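Local atomic coordinates of TRAP-type transporter, periplasmic component (Cupriavidus necator, PDB entry 4P8B), a protein that binds (S)-2-acetolactate and, as the periplasmic component of a TRAP-type transporter, probably delivers such solutes to its membrane partner for uptake. Residues 200-203 / 204-208; 214-217 / 218-222; 274-277 / 278-282; 290-293 / 294-297; 302-305 / 306-310. One frame throughout, in Å; residues are numbered along the deposited sequence.

Contact 2 (214-222) holds the ligand-binding residue Asn-216 and touches contacts 1 and 4. Helix 199-208 of contact 1 runs into the strand of contact 2, and Met-206 SE packs on Gln-214 CG at 3.7 Å. Contact 4 packs on Gln-218 and Phe-221 of contact 2, with Gln-218 CG 3.3 Å from Trp-291 CE2 and Phe-221 CD1 3.7 Å from Met-294 SE. Contact 3 stays about 5 Å from contact 2 at the nearest atoms but is tied to contact 4, Ala-290 N lying 3.0 Å from Gly-282 O in a probable hydrogen bond. Contact 5, at the surface, stays about 5 Å from contact 4 at the nearest atoms; its centre is about 19 Å from that of contact 2.

Contact 1. Residues 200-203 / 204-208; sequences ADAQ and PAMAS
Met-206 folds its methyl end back against Gln-203 and Ala-202, one turn earlier on helix 199-208, which is kinked at Pro-204. CE of Met-206, a selenomethionine, lies 3.5 Å from Gln-203 OE1, with CD and NE2 of the same amide a little farther away. This CE also comes to 3.5 Å from Ala-202 O, with Ala-202 CB farther off. The two longer side chains run alongside each other in the same direction. Met-206 is straight through CG and turns only at its last torsion (chi3 -71°), which swings the methyl back to the amide. Gln-203 is bent already at chi2, and its NE2 is hydrogen-bonded to the backbone O of Trp-199, a bond that ties the amide back along the helix.

Beneath these side chains, the backbone bonds Met-206 N to Ala-202 O and Ala-207 N to Gln-203 O carry the helix past the proline. Ala-202 is buried, its side chain about 4 Å from that of the acetolactate-binding Arg-176. Pro-204 has no N-H to give to the preceding turn, and its ring lies against that turn, among Ala-200, Asp-201, Ala-202 and Gln-203. The ring carbon CD of Pro-204 comes to 3.2 Å from Ala-200 O.

Contact 2. Residues 214-217 / 218-222; sequences QENP and QSVFA. With X2X ((2S)-2-hydroxy-2-methyl-3-oxobutanoic acid), chain D.
Gln-214 brings its amide up to Phe-221, NE2 standing near the plane of the ring at its edge, 4.2 Å from CD2. That nitrogen is hydrogen-bonded to Ser-158 OG, while OE1 of the same amide accepts from ND2 of Asn-216 (2.9 Å), in the Asn-216 amide plane and almost in line with the Gln-214 C=O. Gln-214 is thus a second-shell residue that helps to fix the rotation of the Asn-216 amide. Glu-215 forms a salt bridge with Arg-155, another ligand-binding residue.

Asn-216 meets the acetolactate with both ends of its amide. Its OD1 accepts from the ligand hydroxyl OAF at 2.7 Å, and ND2 donates to the carboxylate oxygen OAE at 3.0 Å, so ND2 serves Gln-214 and the ligand together. Arg-176, Gln-79, Arg-155 and Asn-100 also hydrogen-bond the ligand. CG1 of Val-220 rests against Asn-216 CG at 3.8 Å; with chi1 at 174° this methyl lies opposite the backbone N, and CG2 is left to meet Pro-217.

Pro-217 is the N-cap residue. Its ring and Val-220 lie side by side, CD to CG2 3.9 Å, and its O accepts from Phe-221 N (3.0 Å) and, weakly, from Val-220 N.

This strand-to-helix corner has helix 199-208 touching Gln-214, Asn-216 and Val-220, strand 144-154 against Pro-217 and Val-220, and helix 289-295 packed on Gln-218 and Phe-221, whose ring meets Trp-291 edge-to-face.

Contact 3. Residues 274-277 / 278-282; sequences QEIA and LARKG
Ile-276 and Arg-280 make the main side-chain contact, one turn apart and running alongside each other. CG2 of Ile-276 lies over one face of the guanidinium, 3.5 Å from NE and 3.7 Å from CZ, displaced toward the rim of the group. This branch is the one opposite the backbone N of Ile-276, whereas CG1 lies beside that nitrogen. Arg-280 is extended from CG to NE, which carries its charged end past the methyl to the carboxylates of Glu-151 and Asp-124, both salt-bridged to NH2. A second, lighter touch brings Glu-275 OE2 to 3.9 Å from Ala-279 CB; OE1 of that carboxylate accepts from the backbone N of Glu-151.

Of the backbone bonds, Leu-278 N to Gln-274 O (3.1 Å) and Ala-279 N to Glu-275 O (2.9 Å) are regular. The pattern then frays: Arg-280 N gives only weak bonds, to Ile-276 O and Ala-277 O.

Outward, Leu-278 touches Pro-44 and Lys-47 of helix 44-59, and Ile-276 and Ala-279 touch Glu-151 of strand 144-154. The whole is a helix C-terminus, the last turn of the long helix 258-279, where the chain leaves the helix after Ala-279.

Contact 4. Residues 290-293 / 294-297; sequences AWKD and MEAH
Met-294, a selenomethionine, crosses the indole of Trp-291 at a slant, and its chain can be followed outward atom by atom. CB sits 3.4 Å from the backbone O of Trp-291. CG lies 3.6 Å from Ala-290 O and is also the atom that presses on the indole, 3.7 Å from Trp-291 CE3 and slightly farther from CZ3. Beyond it the chain bends at chi2 (-58°) and again at chi3, so SE passes toward helix 218-223. The terminal CE turns back to the helix it came from and reaches Asp-293, 3.7 Å from its C and 3.9 Å from its CB.

On another side of the same helix, Lys-292 and Glu-295 lie alongside each other. Glu-295 OE1 rests 3.8 Å from Lys-292 CG, whereas Lys-292 NZ is 6.8 Å from Glu-295 OE1, so the contact is with the aliphatic part of the lysine. The backbone bonds from Glu-295 N to Trp-291 O and from Ala-296 N to Lys-292 O hold the turn. At its close, CD2 of His-297 comes 3.3 Å from Asp-293 O, and the imidazole stacks on Tyr-227.

Helix 289-295 thus lies between helix 218-223 and strand 300-302, with Trp-291 and Glu-295 touching Val-301 of that strand.

Contact 5. Residues 302-305 / 306-310; sequences THLT and PAEHD
Glu-308 reaches back over Thr-305, its CG lying 3.3 Å from the threonine OG1, and the two residues close a capping box. Thr-305, the N-cap residue, takes Glu-308 N on its OG1 at 3.0 Å. In return, Glu-308 OE1 accepts from Thr-305 N, also at 3.0 Å and nearly straight at 166°; the donor comes to the anti side of OE1, 26° out of the carboxylate plane. The threonine hydroxyl is set for this by chi1 of 64°, which places it between the backbone N and the carbonyl carbon, facing the first turn. Glu-308 is stretched out beyond CG, and that length lets its carboxylate reach the backbone ahead of the helix. Its other oxygen, OE2, makes a salt bridge with Arg-165, so the carboxylate is held from two directions.

Leu-304 crosses Glu-308 at an angle: its CB is 3.9 Å from Glu-308 CB, and its CD2 touches OE1. The leucine thereby lies against the glutamate chain that closes the box. Thr-305 O accepts from His-309 N at 2.9 Å and starts the regular bonding of the helix, while Pro-306 occupies its first position, where a missing N-H costs no helical bond.

The box caps helix 306-315 where the loop from strand 300-302 enters it, at the surface and away from the ligand. Leu-304 packs on Thr-235 of strand 233-235 and on Trp-237, and His-309 meets the ring of Phe-115 edge-to-face; Thr-302, at the end of strand 300-302, is backbone-bonded to Val-234 and Thr-236.

Contact 1. Residues 200-203 / 204-208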
loop_
_atom_site.group_PDB
_atom_site.type_symbol
_atom_site.label_atom_id
_atom_site.label_comp_id
_atom_site.label_asym_id
_atom_site.label_seq_id
_atom_site.Cartn_x
_atom_site.Cartn_y
_atom_site.Cartn_z
ATOM N N ALA A 200 -3.747 9.220 9.681
ATOM C CA ALA A 200 -4.006 10.509 10.329
ATOM C C ALA A 200 -3.314 10.562 11.697
ATOM O O ALA A 200 -2.663 11.557 12.079
ATOM C CB ALA A 200 -5.503 10.752 10.483
ATOM N N ASP A 201 -3.481 9.509 12.477
ATOM C CA ASP A 201 -2.964 9.511 13.833
ATOM C C ASP A 201 -1.422 9.439 13.883
ATOM O O ASP A 201 -0.792 9.893 14.845
ATOM C CB ASP A 201 -3.604 8.372 14.633
ATOM C CG ASP A 201 -5.021 8.682 15.063
ATOM O OD1 ASP A 201 -5.409 9.871 15.033
ATOM O OD2 ASP A 201 -5.725 7.745 15.477
ATOM N N ALA A 202 -0.822 8.889 12.841
ATOM C CA ALA A 202 0.617 8.821 12.777
ATOM C C ALA A 202 1.275 10.187 12.772
ATOM O O ALA A 202 2.379 10.338 13.302
ATOM C CB ALA A 202 1.033 8.031 11.548
ATOM N N GLN A 203 0.616 11.184 12.201
ATOM C CA GLN A 203 1.236 12.503 12.032
ATOM C C GLN A 203 1.585 13.160 13.358
ATOM O O GLN A 203 2.743 13.533 13.579
ATOM C CB GLN A 203 0.340 13.426 11.207
ATOM C CG GLN A 203 -0.171 12.788 9.920
ATOM C CD GLN A 203 0.945 12.199 9.077
ATOM O OE1 GLN A 203 1.919 12.867 8.748
ATOM N NE2 GLN A 203 0.810 10.927 8.729
ATOM N N PRO A 204 0.602 13.320 14.264
ATOM C CA PRO A 204 0.986 13.981 15.512
ATOM C C PRO A 204 1.946 13.133 16.339
ATOM O O PRO A 204 2.738 13.660 17.104
ATOM C CB PRO A 204 -0.355 14.181 16.249
ATOM C CG PRO A 204 -1.280 13.163 15.616
ATOM C CD PRO A 204 -0.859 13.130 14.186
ATOM N N ALA A 205 1.829 11.820 16.211
ATOM C CA ALA A 205 2.691 10.915 16.958
ATOM C C ALA A 205 4.155 11.078 16.516
ATOM O O ALA A 205 5.068 11.074 17.345
ATOM C CB ALA A 205 2.230 9.475 16.777
HETATM N N MSE A 206 4.374 11.251 15.219
HETATM C CA MSE A 206 5.739 11.502 14.734
HETATM C C MSE A 206 6.223 12.886 15.146
HETATM O O MSE A 206 7.385 13.060 15.534
HETATM C CB MSE A 206 5.814 11.394 13.225
HETATM C CG MSE A 206 5.670 9.994 12.715
HETATM SE SE MSE A 206 5.802 9.866 10.767
HETATM C CE MSE A 206 4.136 10.693 10.285
ATOM N N ALA A 207 5.341 13.875 15.093
ATOM C CA ALA A 207 5.720 15.256 15.407
ATOM C C ALA A 207 6.135 15.386 16.866
ATOM O O ALA A 207 7.054 16.142 17.188
ATOM C CB ALA A 207 4.571 16.217 15.108
ATOM N N SER A 208 5.449 14.680 17.761
ATOM C CA SER A 208 5.743 14.804 19.192
ATOM C C SER A 208 6.847 13.867 19.675
ATOM O O SER A 208 7.315 13.990 20.803
ATOM C CB SER A 208 4.503 14.496 20.020
ATOM O OG SER A 208 4.217 13.105 19.956
#

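Contact 2. Residues 214-217 / 218-222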
loop_
_atom_site.group_PDB
_atom_site.type_symbol
_atom_site.label_atom_id
_atom_site.label_comp_id
_atom_site.label_asym_id
_atom_site.label_seq_id
_atom_site.Cartn_x
_atom_site.Cartn_y
_atom_site.Cartn_z
ATOM N N GLN A 214 8.483 5.008 11.467
ATOM C CA GLN A 214 7.373 4.549 10.655
ATOM C C GLN A 214 7.947 3.812 9.440
ATOM O O GLN A 214 9.168 3.633 9.341
ATOM C CB GLN A 214 6.483 5.748 10.232
ATOM C CG GLN A 214 7.166 6.775 9.352
ATOM C CD GLN A 214 7.111 6.457 7.878
ATOM O OE1 GLN A 214 6.021 6.254 7.336
ATOM N NE2 GLN A 214 8.244 6.453 7.196
ATOM N N GLU A 215 7.083 3.396 8.516
ATOM C CA GLU A 215 7.522 2.698 7.327
ATOM C C GLU A 215 6.542 2.988 6.208
ATOM O O GLU A 215 5.332 2.941 6.412
ATOM C CB GLU A 215 7.642 1.180 7.608
ATOM C CG GLU A 215 6.486 0.554 8.400
ATOM C CD GLU A 215 5.258 0.238 7.550
ATOM O OE1 GLU A 215 5.394 -0.526 6.571
ATOM O OE2 GLU A 215 4.144 0.745 7.863
ATOM N N ASN A 216 7.041 3.363 5.045
ATOM C CA ASN A 216 6.148 3.806 3.958
ATOM C C ASN A 216 6.937 3.942 2.667
ATOM O O ASN A 216 8.180 4.009 2.686
ATOM C CB ASN A 216 5.509 5.171 4.283
ATOM C CG ASN A 216 4.033 5.080 4.634
ATOM O OD1 ASN A 216 3.233 4.607 3.840
ATOM N ND2 ASN A 216 3.660 5.568 5.806
ATOM N N PRO A 217 6.249 3.959 1.523
ATOM C CA PRO A 217 6.969 4.154 0.269
ATOM C C PRO A 217 7.667 5.504 0.194
ATOM O O PRO A 217 7.264 6.493 0.840
ATOM C CB PRO A 217 5.856 4.017 -0.790
ATOM C CG PRO A 217 4.782 3.281 -0.106
ATOM C CD PRO A 217 4.807 3.782 1.303
ATOM N N GLN A 218 8.687 5.584 -0.653
ATOM C CA GLN A 218 9.411 6.815 -0.823
ATOM C C GLN A 218 8.502 7.964 -1.223
ATOM O O GLN A 218 8.667 9.074 -0.760
ATOM C CB GLN A 218 10.521 6.649 -1.860
ATOM C CG GLN A 218 11.464 7.849 -1.954
ATOM C CD GLN A 218 10.945 8.950 -2.831
ATOM O OE1 GLN A 218 10.061 8.735 -3.656
ATOM N NE2 GLN A 218 11.474 10.165 -2.649
ATOM N N SER A 219 7.525 7.706 -2.075
ATOM C CA SER A 219 6.708 8.806 -2.555
ATOM C C SER A 219 5.831 9.411 -1.455
ATOM O O SER A 219 5.490 10.587 -1.518
ATOM C CB SER A 219 5.858 8.373 -3.743
ATOM O OG SER A 219 4.951 7.357 -3.371
ATOM N N VAL A 220 5.480 8.604 -0.467
ATOM C CA VAL A 220 4.715 9.022 0.695
ATOM C C VAL A 220 5.636 9.775 1.651
ATOM O O VAL A 220 5.296 10.873 2.092
ATOM C CB VAL A 220 4.055 7.816 1.359
ATOM C CG1 VAL A 220 3.370 8.208 2.645
ATOM C CG2 VAL A 220 3.062 7.158 0.389
ATOM N N PHE A 221 6.830 9.238 1.915
ATOM C CA PHE A 221 7.836 9.936 2.731
ATOM C C PHE A 221 8.073 11.321 2.171
ATOM O O PHE A 221 8.111 12.314 2.902
ATOM C CB PHE A 221 9.134 9.101 2.706
ATOM C CG PHE A 221 10.244 9.642 3.561
ATOM C CD1 PHE A 221 11.054 10.662 3.093
ATOM C CD2 PHE A 221 10.458 9.143 4.832
ATOM C CE1 PHE A 221 12.093 11.146 3.871
ATOM C CE2 PHE A 221 11.490 9.657 5.623
ATOM C CZ PHE A 221 12.288 10.636 5.140
ATOM N N ALA A 222 8.225 11.408 0.857
ATOM C CA ALA A 222 8.528 12.683 0.204
ATOM C C ALA A 222 7.368 13.666 0.240
ATOM O O ALA A 222 7.534 14.805 0.648
ATOM C CB ALA A 222 8.971 12.450 -1.230
HETATM O OAD X2X D . -1.158 4.413 6.537
HETATM C CAH X2X D . -0.193 4.347 5.708
HETATM O OAE X2X D . 1.006 4.242 6.100
HETATM C CAI X2X D . -0.462 4.377 4.239
HETATM C CAB X2X D . -0.951 5.762 3.875
HETATM O OAF X2X D . 0.648 3.930 3.513
HETATM C CAG X2X D . -1.537 3.362 4.018
HETATM O OAC X2X D . -2.712 3.715 3.912
HETATM C CAA X2X D . -1.193 1.913 3.959
#

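Contact 3. Residues 274-277 / 278-282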
loop_
_atom_site.group_PDB
_atom_site.type_symbol
_atom_site.label_atom_id
_atom_site.label_comp_id
_atom_site.label_asym_id
_atom_site.label_seq_id
_atom_site.Cartn_x
_atom_site.Cartn_y
_atom_site.Cartn_z
ATOM N N GLN A 274 -0.920 4.841 -15.188
ATOM C CA GLN A 274 -0.344 6.160 -14.932
ATOM C C GLN A 274 0.123 6.273 -13.497
ATOM O O GLN A 274 1.210 6.803 -13.214
ATOM C CB GLN A 274 -1.362 7.252 -15.233
ATOM C CG GLN A 274 -1.615 7.445 -16.715
ATOM C CD GLN A 274 -2.515 8.620 -16.990
ATOM O OE1 GLN A 274 -2.316 9.703 -16.438
ATOM N NE2 GLN A 274 -3.539 8.406 -17.804
ATOM N N GLU A 275 -0.672 5.759 -12.563
ATOM C CA GLU A 275 -0.348 5.918 -11.149
ATOM C C GLU A 275 0.877 5.116 -10.732
ATOM O O GLU A 275 1.646 5.571 -9.905
ATOM C CB GLU A 275 -1.551 5.580 -10.260
ATOM C CG GLU A 275 -1.338 5.983 -8.814
ATOM C CD GLU A 275 -0.621 4.919 -8.028
ATOM O OE1 GLU A 275 -0.615 3.743 -8.433
ATOM O OE2 GLU A 275 -0.026 5.260 -6.962
ATOM N N ILE A 276 1.058 3.926 -11.290
ATOM C CA ILE A 276 2.259 3.171 -11.006
ATOM C C ILE A 276 3.510 3.904 -11.490
ATOM O O ILE A 276 4.522 3.945 -10.786
ATOM C CB ILE A 276 2.181 1.746 -11.571
ATOM C CG1 ILE A 276 1.056 0.988 -10.856
ATOM C CG2 ILE A 276 3.518 1.042 -11.385
ATOM C CD1 ILE A 276 0.863 -0.452 -11.316
ATOM N N ALA A 277 3.447 4.505 -12.677
ATOM C CA ALA A 277 4.556 5.327 -13.151
ATOM C C ALA A 277 4.869 6.459 -12.190
ATOM O O ALA A 277 6.050 6.727 -11.922
ATOM C CB ALA A 277 4.281 5.866 -14.543
ATOM N N LEU A 278 3.845 7.123 -11.663
ATOM C CA LEU A 278 4.061 8.174 -10.674
ATOM C C LEU A 278 4.703 7.607 -9.410
ATOM O O LEU A 278 5.618 8.216 -8.836
ATOM C CB LEU A 278 2.754 8.878 -10.304
ATOM C CG LEU A 278 2.060 9.710 -11.378
ATOM C CD1 LEU A 278 0.682 10.167 -10.903
ATOM C CD2 LEU A 278 2.892 10.918 -11.767
ATOM N N ALA A 279 4.261 6.441 -8.966
ATOM C CA ALA A 279 4.727 5.846 -7.729
ATOM C C ALA A 279 6.143 5.322 -7.850
ATOM O O ALA A 279 6.799 5.139 -6.832
ATOM C CB ALA A 279 3.784 4.702 -7.293
ATOM N N ARG A 280 6.623 5.132 -9.074
ATOM C CA ARG A 280 7.971 4.578 -9.261
ATOM C C ARG A 280 8.982 5.621 -9.710
ATOM O O ARG A 280 10.127 5.276 -10.002
ATOM C CB ARG A 280 7.941 3.413 -10.247
ATOM C CG ARG A 280 7.216 2.216 -9.689
ATOM C CD ARG A 280 7.322 1.021 -10.592
ATOM N NE ARG A 280 6.563 -0.089 -10.025
ATOM C CZ ARG A 280 6.355 -1.257 -10.616
ATOM N NH1 ARG A 280 6.881 -1.526 -11.801
ATOM N NH2 ARG A 280 5.632 -2.169 -9.991
ATOM N N LYS A 281 8.565 6.883 -9.771
ATOM C CA LYS A 281 9.444 7.939 -10.268
ATOM C C LYS A 281 10.746 7.988 -9.447
ATOM O O LYS A 281 10.720 8.084 -8.226
ATOM C CB LYS A 281 8.725 9.288 -10.224
ATOM C CG LYS A 281 9.547 10.435 -10.781
ATOM C CD LYS A 281 8.810 11.767 -10.671
ATOM C CE LYS A 281 9.501 12.833 -11.491
ATOM N NZ LYS A 281 10.972 12.755 -11.315
ATOM N N GLY A 282 11.885 7.877 -10.130
ATOM C CA GLY A 282 13.183 7.928 -9.472
ATOM C C GLY A 282 13.508 6.748 -8.573
ATOM O O GLY A 282 14.463 6.836 -7.789
#

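Contact 4. Residues 290-293 / 294-297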
loop_
_atom_site.group_PDB
_atom_site.type_symbol
_atom_site.label_atom_id
_atom_site.label_comp_id
_atom_site.label_asym_id
_atom_site.label_seq_id
_atom_site.Cartn_x
_atom_site.Cartn_y
_atom_site.Cartn_z
ATOM N N ALA A 290 15.465 9.260 -6.314
ATOM C CA ALA A 290 14.451 9.811 -5.451
ATOM C C ALA A 290 14.923 9.827 -4.002
ATOM O O ALA A 290 14.617 10.755 -3.264
ATOM C CB ALA A 290 13.159 9.032 -5.596
ATOM N N TRP A 291 15.643 8.795 -3.580
ATOM C CA TRP A 291 16.188 8.810 -2.222
ATOM C C TRP A 291 17.345 9.808 -2.079
ATOM O O TRP A 291 17.517 10.410 -1.021
ATOM C CB TRP A 291 16.587 7.393 -1.770
ATOM C CG TRP A 291 15.391 6.598 -1.317
ATOM C CD1 TRP A 291 14.901 5.442 -1.868
ATOM C CD2 TRP A 291 14.529 6.916 -0.221
ATOM N NE1 TRP A 291 13.783 5.030 -1.178
ATOM C CE2 TRP A 291 13.529 5.926 -0.169
ATOM C CE3 TRP A 291 14.489 7.961 0.708
ATOM C CZ2 TRP A 291 12.524 5.936 0.796
ATOM C CZ3 TRP A 291 13.480 7.972 1.654
ATOM C CH2 TRP A 291 12.502 6.961 1.681
ATOM N N LYS A 292 18.111 10.020 -3.140
ATOM C CA LYS A 292 19.143 11.049 -3.093
ATOM C C LYS A 292 18.511 12.415 -2.894
ATOM O O LYS A 292 19.085 13.281 -2.230
ATOM C CB LYS A 292 19.975 11.010 -4.369
ATOM C CG LYS A 292 20.814 9.749 -4.482
ATOM C CD LYS A 292 21.583 9.697 -5.795
ATOM C CE LYS A 292 22.368 8.396 -5.925
ATOM N NZ LYS A 292 23.046 8.275 -7.253
ATOM N N ASP A 293 17.331 12.624 -3.465
ATOM C CA ASP A 293 16.603 13.867 -3.251
ATOM C C ASP A 293 16.306 14.087 -1.767
ATOM O O ASP A 293 16.301 15.221 -1.289
ATOM C CB ASP A 293 15.305 13.876 -4.065
ATOM C CG ASP A 293 15.561 13.932 -5.558
ATOM O OD1 ASP A 293 16.648 14.409 -5.953
ATOM O OD2 ASP A 293 14.673 13.497 -6.327
HETATM N N MSE A 294 16.053 13.009 -1.040
HETATM C CA MSE A 294 15.753 13.083 0.389
HETATM C C MSE A 294 17.030 13.321 1.184
HETATM O O MSE A 294 17.030 14.089 2.143
HETATM C CB MSE A 294 15.095 11.790 0.842
HETATM C CG MSE A 294 13.774 11.525 0.187
HETATM SE SE MSE A 294 12.451 12.907 0.445
HETATM C CE MSE A 294 12.690 13.841 -1.236
ATOM N N GLU A 295 18.139 12.709 0.770
ATOM C CA GLU A 295 19.426 13.017 1.403
ATOM C C GLU A 295 19.661 14.535 1.454
ATOM O O GLU A 295 20.146 15.086 2.455
ATOM C CB GLU A 295 20.586 12.343 0.665
ATOM C CG GLU A 295 20.601 10.833 0.797
ATOM C CD GLU A 295 21.579 10.175 -0.158
ATOM O OE1 GLU A 295 22.130 10.867 -1.053
ATOM O OE2 GLU A 295 21.781 8.953 -0.015
ATOM N N ALA A 296 19.310 15.225 0.373
ATOM C CA ALA A 296 19.492 16.662 0.273
ATOM C C ALA A 296 18.694 17.438 1.328
ATOM O O ALA A 296 19.060 18.568 1.660
ATOM C CB ALA A 296 19.129 17.147 -1.140
ATOM N N HIS A 297 17.649 16.830 1.871
ATOM C CA HIS A 297 16.842 17.420 2.936
ATOM C C HIS A 297 17.345 17.037 4.326
ATOM O O HIS A 297 16.683 17.286 5.336
ATOM C CB HIS A 297 15.376 16.964 2.787
ATOM C CG HIS A 297 14.647 17.643 1.672
ATOM N ND1 HIS A 297 14.218 18.948 1.757
ATOM C CD2 HIS A 297 14.260 17.198 0.452
ATOM C CE1 HIS A 297 13.598 19.280 0.638
ATOM N NE2 HIS A 297 13.619 18.240 -0.175
#

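Contact 5. Residues 302-305 / 306-310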
loop_
_atom_site.group_PDB
_atom_site.type_symbol
_atom_site.label_atom_id
_atom_site.label_comp_id
_atom_site.label_asym_id
_atom_site.label_seq_id
_atom_site.Cartn_x
_atom_site.Cartn_y
_atom_site.Cartn_z
ATOM N N THR A 302 20.318 4.663 4.250
ATOM C CA THR A 302 21.161 3.484 4.361
ATOM C C THR A 302 20.675 2.406 3.403
ATOM O O THR A 302 19.492 2.089 3.373
ATOM C CB THR A 302 21.079 2.954 5.799
ATOM O OG1 THR A 302 21.660 3.925 6.684
ATOM C CG2 THR A 302 21.788 1.623 5.945
ATOM N N HIS A 303 21.601 1.870 2.626
ATOM C CA HIS A 303 21.349 0.739 1.735
ATOM C C HIS A 303 22.077 -0.475 2.300
ATOM O O HIS A 303 23.275 -0.429 2.567
ATOM C CB HIS A 303 21.832 1.095 0.323
ATOM C CG HIS A 303 21.218 2.360 -0.209
ATOM N ND1 HIS A 303 19.975 2.390 -0.799
ATOM C CD2 HIS A 303 21.664 3.642 -0.206
ATOM C CE1 HIS A 303 19.679 3.632 -1.142
ATOM N NE2 HIS A 303 20.696 4.408 -0.808
ATOM N N LEU A 304 21.335 -1.561 2.514
ATOM C CA LEU A 304 21.884 -2.778 3.112
ATOM C C LEU A 304 22.761 -3.578 2.150
ATOM O O LEU A 304 22.506 -3.617 0.943
ATOM C CB LEU A 304 20.742 -3.715 3.566
ATOM C CG LEU A 304 19.745 -3.097 4.550
ATOM C CD1 LEU A 304 18.706 -4.123 4.940
ATOM C CD2 LEU A 304 20.475 -2.604 5.770
ATOM N N THR A 305 23.779 -4.224 2.693
ATOM C CA THR A 305 24.496 -5.223 1.918
ATOM C C THR A 305 23.592 -6.432 1.685
ATOM O O THR A 305 22.622 -6.642 2.411
ATOM C CB THR A 305 25.746 -5.681 2.645
ATOM O OG1 THR A 305 25.391 -6.335 3.868
ATOM C CG2 THR A 305 26.671 -4.501 2.965
ATOM N N PRO A 306 23.922 -7.252 0.683
ATOM C CA PRO A 306 23.145 -8.484 0.539
ATOM C C PRO A 306 23.152 -9.326 1.819
ATOM O O PRO A 306 22.131 -9.888 2.170
ATOM C CB PRO A 306 23.834 -9.199 -0.630
ATOM C CG PRO A 306 24.406 -8.089 -1.440
ATOM C CD PRO A 306 24.856 -7.049 -0.439
ATOM N N ALA A 307 24.257 -9.385 2.540
ATOM C CA ALA A 307 24.281 -10.144 3.792
ATOM C C ALA A 307 23.351 -9.545 4.862
ATOM O O ALA A 307 22.641 -10.269 5.557
ATOM C CB ALA A 307 25.698 -10.268 4.309
ATOM N N GLU A 308 23.368 -8.223 5.003
ATOM C CA GLU A 308 22.480 -7.557 5.957
ATOM C C GLU A 308 21.011 -7.826 5.603
ATOM O O GLU A 308 20.177 -8.066 6.486
ATOM C CB GLU A 308 22.775 -6.051 6.016
ATOM C CG GLU A 308 24.031 -5.727 6.788
ATOM C CD GLU A 308 24.486 -4.292 6.609
ATOM O OE1 GLU A 308 24.140 -3.676 5.581
ATOM O OE2 GLU A 308 25.232 -3.823 7.478
ATOM N N HIS A 309 20.704 -7.807 4.316
ATOM C CA HIS A 309 19.361 -8.107 3.846
ATOM C C HIS A 309 18.968 -9.539 4.234
ATOM O O HIS A 309 17.871 -9.781 4.745
ATOM C CB HIS A 309 19.307 -7.915 2.332
ATOM C CG HIS A 309 17.926 -7.934 1.768
ATOM N ND1 HIS A 309 17.304 -9.099 1.382
ATOM C CD2 HIS A 309 17.047 -6.934 1.514
ATOM C CE1 HIS A 309 16.102 -8.819 0.916
ATOM N NE2 HIS A 309 15.920 -7.513 0.984
ATOM N N ASP A 310 19.867 -10.486 4.028
ATOM C CA ASP A 310 19.536 -11.865 4.351
ATOM C C ASP A 310 19.324 -12.074 5.851
ATOM O O ASP A 310 18.535 -12.930 6.252
ATOM C CB ASP A 310 20.596 -12.825 3.828
ATOM C CG ASP A 310 20.109 -14.250 3.809
ATOM O OD1 ASP A 310 19.254 -14.563 2.956
ATOM O OD2 ASP A 310 20.562 -15.043 4.658
#